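PDB 1QX0: trwC protein, which probably nicks one strand of plasmid DNA at the origin of transfer to start conjugation, the task of the N-terminal relaxase domain seen here. Local coordinates for residues 87-92 with 159-164; 19-24 with 148-153. All coordinates share one frame; numbering follows the deposited sequence.

Contact 1. Residues 87-92 with 159-164; sequences TFSAPK and QLHTHA. With ZN (zinc ion), chain D; nucleotides of chain A.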
loop_
_atom_site.group_PDB
_atom_site.type_symbol
_atom_site.label_atom_id
_atom_site.label_comp_id
_atom_site.label_asym_id
_atom_site.label_seq_id
_atom_site.Cartn_x
_atom_site.Cartn_y
_atom_site.Cartn_z
ATOM N N THR B 87 -0.423 1.032 2.291
ATOM C CA THR B 87 0.137 1.163 0.950
ATOM C C THR B 87 1.646 1.046 1.077
ATOM O O THR B 87 2.270 1.889 1.701
ATOM C CB THR B 87 -0.323 2.505 0.287
ATOM O OG1 THR B 87 -1.761 2.496 0.098
ATOM C CG2 THR B 87 0.274 2.688 -1.122
ATOM N N PHE B 88 2.226 -0.017 0.513
ATOM C CA PHE B 88 3.681 -0.230 0.600
ATOM C C PHE B 88 4.366 0.261 -0.668
ATOM O O PHE B 88 4.018 -0.189 -1.765
ATOM C CB PHE B 88 3.970 -1.722 0.722
ATOM C CG PHE B 88 3.478 -2.333 1.994
ATOM C CD1 PHE B 88 2.142 -2.731 2.127
ATOM C CD2 PHE B 88 4.355 -2.545 3.056
ATOM C CE1 PHE B 88 1.685 -3.319 3.316
ATOM C CE2 PHE B 88 3.898 -3.120 4.236
ATOM C CZ PHE B 88 2.555 -3.503 4.372
ATOM N N SER B 89 5.364 1.138 -0.532
ATOM C CA SER B 89 6.017 1.728 -1.720
ATOM C C SER B 89 7.479 1.475 -1.692
ATOM O O SER B 89 8.127 1.785 -0.702
ATOM C CB SER B 89 5.779 3.239 -1.764
ATOM O OG SER B 89 4.395 3.474 -1.914
ATOM N N ALA B 90 8.018 0.931 -2.789
ATOM C CA ALA B 90 9.450 0.695 -2.881
ATOM C C ALA B 90 10.189 2.017 -3.055
ATOM O O ALA B 90 9.615 2.960 -3.571
ATOM C CB ALA B 90 9.762 -0.219 -4.062
ATOM N N PRO B 91 11.456 2.055 -2.629
ATOM C CA PRO B 91 12.387 3.110 -3.008
ATOM C C PRO B 91 12.456 3.240 -4.528
ATOM O O PRO B 91 12.346 2.228 -5.195
ATOM C CB PRO B 91 13.745 2.595 -2.508
ATOM C CG PRO B 91 13.458 1.403 -1.562
ATOM C CD PRO B 91 12.052 1.054 -1.716
ATOM N N LYS B 92 12.658 4.459 -5.039
ATOM C CA LYS B 92 12.675 4.758 -6.455
ATOM C C LYS B 92 13.562 3.861 -7.289
ATOM O O LYS B 92 13.100 3.264 -8.279
ATOM C CB LYS B 92 13.043 6.221 -6.682
ATOM C CG LYS B 92 12.850 6.750 -8.139
ATOM C CD LYS B 92 11.457 6.523 -8.678
ATOM C CE LYS B 92 10.404 7.255 -7.894
ATOM N NZ LYS B 92 9.128 7.153 -8.624
ATOM N N GLN B 159 6.826 3.399 -10.225
ATOM C CA GLN B 159 6.484 3.575 -8.810
ATOM C C GLN B 159 5.869 2.272 -8.294
ATOM O O GLN B 159 4.651 2.109 -8.304
ATOM C CB GLN B 159 5.486 4.750 -8.642
ATOM C CG GLN B 159 5.083 5.081 -7.193
ATOM C CD GLN B 159 6.274 5.352 -6.238
ATOM O OE1 GLN B 159 7.444 5.521 -6.656
ATOM N NE2 GLN B 159 5.968 5.393 -4.963
ATOM N N LEU B 160 6.723 1.318 -7.919
ATOM C CA LEU B 160 6.252 0.013 -7.501
ATOM C C LEU B 160 5.638 0.192 -6.131
ATOM O O LEU B 160 6.331 0.510 -5.154
ATOM C CB LEU B 160 7.398 -1.029 -7.463
ATOM C CG LEU B 160 7.147 -2.506 -7.072
ATOM C CD1 LEU B 160 6.120 -3.183 -7.960
ATOM C CD2 LEU B 160 8.446 -3.275 -7.209
ATOM N N HIS B 161 4.335 -0.009 -6.058
ATOM C CA HIS B 161 3.632 0.033 -4.771
ATOM C C HIS B 161 2.495 -0.953 -4.716
ATOM O O HIS B 161 1.935 -1.304 -5.763
ATOM C CB HIS B 161 3.118 1.452 -4.477
ATOM C CG HIS B 161 2.107 1.957 -5.450
ATOM N ND1 HIS B 161 2.451 2.529 -6.664
ATOM C CD2 HIS B 161 0.754 2.025 -5.371
ATOM C CE1 HIS B 161 1.352 2.925 -7.286
ATOM N NE2 HIS B 161 0.311 2.626 -6.523
ATOM N N THR B 162 2.129 -1.374 -3.500
ATOM C CA THR B 162 0.994 -2.281 -3.297
ATOM C C THR B 162 0.007 -1.718 -2.270
ATOM O O THR B 162 0.403 -1.320 -1.183
ATOM C CB THR B 162 1.482 -3.669 -2.779
ATOM O OG1 THR B 162 2.289 -4.345 -3.773
ATOM C CG2 THR B 162 0.312 -4.591 -2.535
ATOM N N HIS B 163 -1.273 -1.728 -2.608
ATOM C CA HIS B 163 -2.320 -1.328 -1.690
ATOM C C HIS B 163 -2.806 -2.590 -1.037
ATOM O O HIS B 163 -3.417 -3.442 -1.695
ATOM C CB HIS B 163 -3.491 -0.683 -2.412
ATOM C CG HIS B 163 -3.142 0.565 -3.146
ATOM N ND1 HIS B 163 -3.140 1.805 -2.545
ATOM C CD2 HIS B 163 -2.830 0.773 -4.449
ATOM C CE1 HIS B 163 -2.823 2.721 -3.446
ATOM N NE2 HIS B 163 -2.633 2.120 -4.607
ATOM N N ALA B 164 -2.507 -2.723 0.241
ATOM C CA ALA B 164 -3.002 -3.846 1.013
ATOM C C ALA B 164 -4.259 -3.337 1.681
ATOM O O ALA B 164 -4.190 -2.601 2.660
ATOM C CB ALA B 164 -1.958 -4.315 2.040
HETATM ZN ZN ZN D . -1.839 2.514 -6.703
ATOM P P DT A 23 12.895 9.905 -1.737
ATOM O OP1 DT A 23 13.963 8.999 -2.202
ATOM O OP2 DT A 23 13.147 11.371 -1.564
ATOM O "O5'" DT A 23 11.647 9.673 -2.678
ATOM C "C5'" DT A 23 11.763 9.885 -4.111
ATOM C "C4'" DT A 23 10.735 9.048 -4.866
ATOM O "O4'" DT A 23 10.843 7.695 -4.391
ATOM C "C3'" DT A 23 9.267 9.394 -4.642
ATOM O "O3'" DT A 23 8.500 9.000 -5.771
ATOM C "C2'" DT A 23 8.795 8.516 -3.498
ATOM C "C1'" DT A 23 9.642 7.282 -3.762
ATOM N N1 DT A 23 9.904 6.446 -2.533
ATOM C C2 DT A 23 8.908 5.564 -2.168
ATOM O O2 DT A 23 7.857 5.440 -2.761
ATOM N N3 DT A 23 9.164 4.817 -1.054
ATOM C C4 DT A 23 10.310 4.853 -0.286
ATOM O O4 DT A 23 10.427 4.123 0.689
ATOM C C5 DT A 23 11.324 5.781 -0.709
ATOM C C7 DT A 23 12.585 5.898 0.107
ATOM C C6 DT A 23 11.081 6.540 -1.803
ATOM P P DC A 24 7.545 9.982 -6.556
ATOM O OP1 DC A 24 7.112 9.341 -7.833
ATOM O OP2 DC A 24 8.150 11.342 -6.636
ATOM O "O5'" DC A 24 6.292 10.008 -5.560
ATOM C "C5'" DC A 24 5.480 8.858 -5.331
ATOM C "C4'" DC A 24 4.334 9.201 -4.380
ATOM O "O4'" DC A 24 4.929 9.578 -3.115
ATOM C "C3'" DC A 24 3.463 10.410 -4.766
ATOM O "O3'" DC A 24 2.201 10.275 -4.314
ATOM C "C2'" DC A 24 4.017 11.602 -3.996
ATOM C "C1'" DC A 24 4.487 10.879 -2.741
ATOM N N1 DC A 24 5.517 11.609 -2.009
ATOM C C2 DC A 24 5.144 12.151 -0.768
ATOM O O2 DC A 24 4.013 11.987 -0.326
ATOM N N3 DC A 24 6.020 12.834 -0.037
ATOM C C4 DC A 24 7.238 13.018 -0.499
ATOM N N4 DC A 24 8.035 13.719 0.308
ATOM C C5 DC A 24 7.663 12.484 -1.764
ATOM C C6 DC A 24 6.765 11.799 -2.492
ATOM P P DG A 22 11.000 12.496 4.271
ATOM O OP1 DG A 22 12.415 12.820 4.226
ATOM O OP2 DG A 22 9.911 13.450 3.893
ATOM O "O5'" DG A 22 10.817 11.222 3.334
ATOM C "C5'" DG A 22 11.858 10.279 3.204
ATOM C "C4'" DG A 22 11.603 9.484 1.928
ATOM O "O4'" DG A 22 10.259 8.910 1.941
ATOM C "C3'" DG A 22 11.734 10.280 0.621
ATOM O "O3'" DG A 22 12.329 9.413 -0.340
ATOM C "C2'" DG A 22 10.281 10.618 0.303
ATOM C "C1'" DG A 22 9.523 9.386 0.830
ATOM N N9 DG A 22 8.127 9.655 1.263
ATOM C C8 DG A 22 7.703 10.539 2.231
ATOM N N7 DG A 22 6.408 10.558 2.383
ATOM C C5 DG A 22 5.929 9.661 1.466
ATOM C C6 DG A 22 4.605 9.255 1.166
ATOM O O6 DG A 22 3.518 9.612 1.662
ATOM N N1 DG A 22 4.602 8.301 0.147
ATOM C C2 DG A 22 5.703 7.801 -0.507
ATOM N N2 DG A 22 5.486 6.888 -1.477
ATOM N N3 DG A 22 6.935 8.187 -0.226
ATOM C C4 DG A 22 6.982 9.101 0.764
HETATM O O HOH W 1 3.223 5.284 -3.950
HETATM O O HOH W 2 9.406 4.136 -6.050
HETATM O O HOH W 3 -1.823 4.969 -6.268
#

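Contact 2. Residues 19-24 with 148-153; sequences YEDGAD and FRHETS. With ZN (zinc ion), chain D.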
loop_
_atom_site.group_PDB
_atom_site.type_symbol
_atom_site.label_atom_id
_atom_site.label_comp_id
_atom_site.label_asym_id
_atom_site.label_seq_id
_atom_site.Cartn_x
_atom_site.Cartn_y
_atom_site.Cartn_z
ATOM N N TYR B 19 -8.241 -2.057 -8.877
ATOM C CA TYR B 19 -8.031 -2.830 -10.109
ATOM C C TYR B 19 -7.519 -1.982 -11.284
ATOM O O TYR B 19 -6.817 -2.493 -12.160
ATOM C CB TYR B 19 -9.336 -3.492 -10.542
ATOM C CG TYR B 19 -9.745 -4.644 -9.672
ATOM C CD1 TYR B 19 -10.429 -4.423 -8.480
ATOM C CD2 TYR B 19 -9.446 -5.958 -10.032
ATOM C CE1 TYR B 19 -10.812 -5.481 -7.667
ATOM C CE2 TYR B 19 -9.818 -7.028 -9.225
ATOM C CZ TYR B 19 -10.499 -6.776 -8.046
ATOM O OH TYR B 19 -10.886 -7.811 -7.237
ATOM N N GLU B 20 -7.865 -0.696 -11.294
ATOM C CA GLU B 20 -7.707 0.147 -12.484
ATOM C C GLU B 20 -6.264 0.369 -12.974
ATOM O O GLU B 20 -5.977 0.103 -14.147
ATOM C CB GLU B 20 -8.475 1.460 -12.328
ATOM C CG GLU B 20 -9.987 1.271 -12.297
ATOM C CD GLU B 20 -10.740 2.438 -12.916
ATOM O OE1 GLU B 20 -11.644 2.193 -13.757
ATOM O OE2 GLU B 20 -10.429 3.603 -12.557
ATOM N N ASP B 21 -5.362 0.842 -12.110
ATOM C CA ASP B 21 -3.935 0.874 -12.469
ATOM C C ASP B 21 -3.379 -0.536 -12.291
ATOM O O ASP B 21 -2.735 -0.839 -11.290
ATOM C CB ASP B 21 -3.151 1.909 -11.629
ATOM C CG ASP B 21 -1.634 1.961 -11.964
ATOM O OD1 ASP B 21 -0.960 2.884 -11.450
ATOM O OD2 ASP B 21 -1.022 1.146 -12.695
ATOM N N GLY B 22 -3.642 -1.408 -13.261
ATOM C CA GLY B 22 -3.217 -2.790 -13.142
ATOM C C GLY B 22 -3.494 -3.647 -14.355
ATOM O O GLY B 22 -2.858 -4.687 -14.529
ATOM N N ALA B 23 -4.452 -3.223 -15.181
ATOM C CA ALA B 23 -4.801 -3.950 -16.403
ATOM C C ALA B 23 -3.728 -3.741 -17.472
ATOM O O ALA B 23 -3.411 -4.660 -18.235
ATOM C CB ALA B 23 -6.186 -3.526 -16.911
ATOM N N ASP B 24 -3.164 -2.530 -17.497
ATOM C CA ASP B 24 -2.092 -2.149 -18.426
ATOM C C ASP B 24 -0.679 -2.438 -17.872
ATOM O O ASP B 24 0.320 -2.212 -18.560
ATOM C CB ASP B 24 -2.210 -0.655 -18.777
ATOM C CG ASP B 24 -3.403 -0.342 -19.672
ATOM O OD1 ASP B 24 -3.460 -0.843 -20.814
ATOM O OD2 ASP B 24 -4.325 0.419 -19.320
ATOM N N PHE B 148 -3.385 -5.164 -3.916
ATOM C CA PHE B 148 -3.397 -4.660 -5.291
ATOM C C PHE B 148 -2.064 -3.995 -5.617
ATOM O O PHE B 148 -1.767 -2.884 -5.162
ATOM C CB PHE B 148 -4.588 -3.702 -5.503
ATOM C CG PHE B 148 -5.905 -4.301 -5.095
ATOM C CD1 PHE B 148 -6.385 -4.152 -3.783
ATOM C CD2 PHE B 148 -6.646 -5.074 -5.999
ATOM C CE1 PHE B 148 -7.607 -4.732 -3.392
ATOM C CE2 PHE B 148 -7.851 -5.660 -5.617
ATOM C CZ PHE B 148 -8.319 -5.500 -4.288
ATOM N N ARG B 149 -1.248 -4.703 -6.388
ATOM C CA ARG B 149 0.066 -4.202 -6.779
ATOM C C ARG B 149 -0.044 -3.313 -8.023
ATOM O O ARG B 149 -0.714 -3.661 -9.004
ATOM C CB ARG B 149 1.039 -5.359 -7.023
ATOM C CG ARG B 149 2.505 -4.912 -7.127
ATOM C CD ARG B 149 3.497 -5.958 -7.605
ATOM N NE ARG B 149 3.146 -6.429 -8.922
ATOM C CZ ARG B 149 2.975 -7.704 -9.257
ATOM N NH1 ARG B 149 2.642 -7.996 -10.500
ATOM N NH2 ARG B 149 3.164 -8.687 -8.382
ATOM N N HIS B 150 0.629 -2.164 -7.964
ATOM C CA HIS B 150 0.574 -1.143 -9.003
ATOM C C HIS B 150 1.990 -0.746 -9.381
ATOM O O HIS B 150 2.909 -0.979 -8.617
ATOM C CB HIS B 150 -0.161 0.072 -8.453
ATOM C CG HIS B 150 -1.633 -0.146 -8.260
ATOM N ND1 HIS B 150 -2.456 0.813 -7.720
ATOM C CD2 HIS B 150 -2.433 -1.194 -8.571
ATOM C CE1 HIS B 150 -3.700 0.361 -7.699
ATOM N NE2 HIS B 150 -3.713 -0.853 -8.212
ATOM N N GLU B 151 2.155 -0.108 -10.546
ATOM C CA GLU B 151 3.490 0.145 -11.089
ATOM C C GLU B 151 3.803 1.593 -11.431
ATOM O O GLU B 151 4.934 1.890 -11.805
ATOM C CB GLU B 151 3.754 -0.754 -12.322
ATOM C CG GLU B 151 3.559 -2.240 -12.061
ATOM C CD GLU B 151 3.778 -3.122 -13.293
ATOM O OE1 GLU B 151 3.956 -2.571 -14.411
ATOM O OE2 GLU B 151 3.776 -4.381 -13.130
ATOM N N THR B 152 2.833 2.496 -11.332
ATOM C CA THR B 152 3.053 3.868 -11.798
ATOM C C THR B 152 2.537 4.935 -10.858
ATOM O O THR B 152 1.547 4.708 -10.135
ATOM C CB THR B 152 2.467 4.129 -13.221
ATOM O OG1 THR B 152 1.041 4.170 -13.150
ATOM C CG2 THR B 152 2.713 2.970 -14.165
ATOM N N SER B 153 3.207 6.098 -10.887
ATOM C CA SER B 153 2.826 7.214 -10.041
ATOM C C SER B 153 1.765 8.026 -10.761
ATOM O O SER B 153 1.508 7.814 -11.957
ATOM C CB SER B 153 4.030 8.088 -9.640
ATOM O OG SER B 153 4.388 9.047 -10.628
HETATM ZN ZN ZN D . -1.839 2.514 -6.703
HETATM O O HOH W 3 -1.823 4.969 -6.268
#

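Contact 1. Residues 87-92 with 159-164
K92 and Q159 cross at about a right angle where their polar ends meet. K92 NZ has four acceptors, Q159 OE1 (3.1 Å), OP1 of DC24 of chain A and the carbonyls of P158 and F232, which must share its three hydrogens. Q159 runs out with CG anti to its backbone N (chi1 -178°) and bends at chi2, which carries its amide to the DNA: Q159 NE2 meets O2 of DT23 of chain A at 2.9 Å. Water 1, shared with S89 OG, also accepts from NE2. With a leucine in place of Q159, the thymine O2 would probably be left without its amide donor and K92 NZ without one acceptor. N3 of DT23 of chain A donates to S89 O at 3.2 Å.

Strands 81-89 and 158-171 run antiparallel in the central sheet of the HUH relaxase fold. F88 N and T162 O pair at 2.8 Å, T162 N returns a bond to F88 O, and A90 N donates to L160 O at 2.9 Å (N-H...O angle 170°). T162 OG1 bonds H110. H161 and H163 bind zinc through NE2; H161 ND1 donates to Q159 O (2.8 Å). H163 ND1 bonds D85 and, weakly, T87 OG1.

Contact 2. Residues 19-24 with 148-153
T152 OG1 is gripped from two parts of the chain: it donates to D21 OD1 at 2.9 Å, and R156 NH1 bonds it as well. The hydroxyl comes from above the D21 carboxylate plane, 36° out of it. On T152 the OG1 branch lies between the backbone N and the carbonyl carbon (chi1 72°), which turns it to the 19-24 loop. With CG anti to the backbone N (chi1 179°), the D21 carboxylate is carried toward T152, though D21 is poorly ordered.

The loop also lies over the H150 imidazole. D21 CB sits almost squarely above the ring, 4.1 Å from its centroid, in a CH-pi contact, and F148 O comes near the rim of the opposite face, so the ring lies between the loop and its own strand. Both ring nitrogens are engaged: H150 ND1 binds zinc at 2.1 Å, and H150 NE2 bonds the carbonyl of Y18, just ahead of the loop segment.

At the other end Y19 and F148 meet at a slant, planes at 59°. F148 CE2 rests over one face of the tyrosine ring towards its rim, 3.6 Å from Y19 CE1, and F55 and V50 add further apolar contacts to F148.

H161 NE2, H163 NE2 and water 3 complete the zinc's ligands, giving the three-histidine metal site characteristic of HUH relaxases, overlaid here by the loop that follows helix 12-16.

How the contacts relate
Zinc, with water 3, joins the two contacts: contact 1 gives it two histidines from strand 158-171, and contact 2 a third from neighbouring strand 145-152. Backbone bonds H150 N to H161 O and F148 N to H163 O probably tie these strands together. Contact 1 lies in the core, its centre about 6 Å from that of the chain, a regular strand pair whose end around 89-92 and Q159 faces the DNA. Contact 2, its centre about 12 Å from that of the chain, sets a partly exposed, largely poorly ordered loop on the buried strand. Backbone amide-to-carbonyl bonds and bonds to DNA dominate the first; the second relies on one carboxylate-hydroxyl bond and ring contacts.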